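Local structure of Ketoacyl_synth_N domain-containing protein (Photorhabdus luminescens subsp. laumondii, 6SMO) at residues E263-L268 with I353-S358. The protein probably acts as a 3-oxoacyl-[acyl-carrier-protein] synthase-like subunit, and holds a linear polyketone chain in a ligand pocket. Numbering follows the deposited sequence.
Sequences EYTAEL and IIQRFS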
# COMPACT_ATOMS: atom_id res chain seq x y z
N GLU C 263 15.77 10.76 -22.85
CA GLU C 263 16.55 9.94 -23.82
C GLU C 263 16.35 8.44 -23.53
O GLU C 263 16.54 7.64 -24.47
CB GLU C 263 18.04 10.30 -23.77
CG GLU C 263 18.34 11.67 -24.34
CD GLU C 263 19.81 11.96 -24.58
OE1 GLU C 263 20.65 11.18 -24.09
OE2 GLU C 263 20.12 12.97 -25.25
N TYR C 264 15.99 8.07 -22.30
CA TYR C 264 15.69 6.67 -21.90
C TYR C 264 14.33 6.25 -22.48
O TYR C 264 14.15 5.05 -22.74
CB TYR C 264 15.73 6.51 -20.37
CG TYR C 264 17.12 6.47 -19.79
CD1 TYR C 264 17.82 5.28 -19.71
CD2 TYR C 264 17.74 7.63 -19.33
CE1 TYR C 264 19.10 5.24 -19.18
CE2 TYR C 264 19.01 7.60 -18.80
CZ TYR C 264 19.70 6.40 -18.72
OH TYR C 264 20.96 6.36 -18.20
N THR C 265 13.41 7.21 -22.67
CA THR C 265 12.10 6.99 -23.34
C THR C 265 12.33 6.75 -24.84
O THR C 265 11.57 5.97 -25.44
CB THR C 265 11.14 8.16 -23.12
OG1 THR C 265 11.16 8.51 -21.73
CG2 THR C 265 9.71 7.84 -23.52
N ALA C 266 13.34 7.41 -25.42
CA ALA C 266 13.72 7.30 -26.85
C ALA C 266 14.32 5.92 -27.15
O ALA C 266 14.22 5.47 -28.31
CB ALA C 266 14.69 8.40 -27.22
N GLU C 267 14.91 5.27 -26.14
CA GLU C 267 15.53 3.91 -26.26
C GLU C 267 14.44 2.85 -26.47
O GLU C 267 14.75 1.81 -27.09
CB GLU C 267 16.37 3.58 -25.02
CG GLU C 267 17.81 4.05 -25.12
CD GLU C 267 18.63 3.89 -23.85
OE1 GLU C 267 19.65 4.60 -23.72
OE2 GLU C 267 18.25 3.07 -23.00
N LEU C 268 13.21 3.09 -25.99
CA LEU C 268 12.06 2.15 -26.10
C LEU C 268 11.70 1.92 -27.58
O LEU C 268 11.22 0.82 -27.89
CB LEU C 268 10.85 2.71 -25.34
CG LEU C 268 10.89 2.60 -23.82
CD1 LEU C 268 9.65 3.24 -23.20
CD2 LEU C 268 11.00 1.14 -23.37
N ILE C 353 4.16 3.76 -27.81
CA ILE C 353 4.93 4.10 -26.57
C ILE C 353 4.21 5.25 -25.86
O ILE C 353 4.03 6.31 -26.49
CB ILE C 353 6.39 4.43 -26.92
CG1 ILE C 353 7.12 3.20 -27.47
CG2 ILE C 353 7.12 5.01 -25.71
CD1 ILE C 353 8.31 3.53 -28.34
N ILE C 354 3.82 5.04 -24.61
CA ILE C 354 3.07 6.01 -23.76
C ILE C 354 4.02 6.56 -22.70
O ILE C 354 4.75 5.76 -22.09
CB ILE C 354 1.83 5.34 -23.13
CG1 ILE C 354 0.97 4.64 -24.18
CG2 ILE C 354 1.02 6.35 -22.32
CD1 ILE C 354 0.34 3.36 -23.70
N GLN C 355 4.00 7.88 -22.49
CA GLN C 355 4.83 8.58 -21.47
C GLN C 355 3.92 9.32 -20.48
O GLN C 355 2.90 9.88 -20.92
CB GLN C 355 5.80 9.57 -22.13
CG GLN C 355 6.90 10.05 -21.20
CD GLN C 355 7.83 11.05 -21.85
OE1 GLN C 355 9.03 10.84 -21.93
NE2 GLN C 355 7.26 12.15 -22.32
N ARG C 356 4.29 9.29 -19.20
CA ARG C 356 3.67 10.09 -18.11
C ARG C 356 4.77 10.56 -17.16
O ARG C 356 5.81 9.88 -17.08
CB ARG C 356 2.62 9.27 -17.35
CG ARG C 356 1.21 9.36 -17.93
CD ARG C 356 0.19 9.70 -16.86
NE ARG C 356 0.36 11.06 -16.36
CZ ARG C 356 -0.23 11.57 -15.28
NH1 ARG C 356 0.00 12.82 -14.93
NH2 ARG C 356 -1.05 10.83 -14.56
N PHE C 357 4.55 11.68 -16.47
CA PHE C 357 5.46 12.19 -15.41
C PHE C 357 4.67 13.04 -14.40
O PHE C 357 3.59 13.55 -14.74
CB PHE C 357 6.65 12.95 -16.01
CG PHE C 357 6.37 13.85 -17.19
CD1 PHE C 357 5.87 15.13 -17.00
CD2 PHE C 357 6.66 13.43 -18.48
CE1 PHE C 357 5.64 15.96 -18.09
CE2 PHE C 357 6.42 14.27 -19.56
CZ PHE C 357 5.91 15.53 -19.36
N SER C 358 5.22 13.15 -13.19
CA SER C 358 4.57 13.76 -12.00
C SER C 358 5.01 15.22 -11.84
O SER C 358 5.87 15.67 -12.62
CB SER C 358 4.91 12.96 -10.76
OG SER C 358 6.27 13.14 -10.40
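Thr265 and Gln355 join a short helix to a strand through one side-chain hydrogen bond. Thr265 OG1 donates to Gln355 OE1 at 3.2 Å, in the plane of the carbonyl and on a lone pair, with a C=O...donor angle of 142°. Glutamine suits this strand position because its chain, extended beyond CG with CG anti to the backbone N (chi1 -166°), carries the amide across to the helix, where it meets the threonine at about a right angle. Threonine suits a mixed boundary: OG1 bonds to the amide, while the methyl CG2 turns to the apolar side, 4.4 Å from Ile353 CG2. The amide nitrogen, NE2, has a weak hydrogen bond to Glu286, so both ends of the amide are engaged.

Beside this polar link, the branched apolar side chain of Leu268 lies at a slant against the aliphatic branches of Ile353, with Leu268 CD1 4.0 Å from Ile353 CG2. The longer branch of Ile353 ends in CD1, 3.8 Å from Leu268 C. Ala365 of strand 362-369 also touches Thr265 and Leu268. Ile353 and Gln355, alternate residues of strand 351-356, thus share one sheet face, while Ile354 points away, toward helix 319-329: helix against sheet, consistent with the layered alpha/beta architecture of the thiolase-like fold.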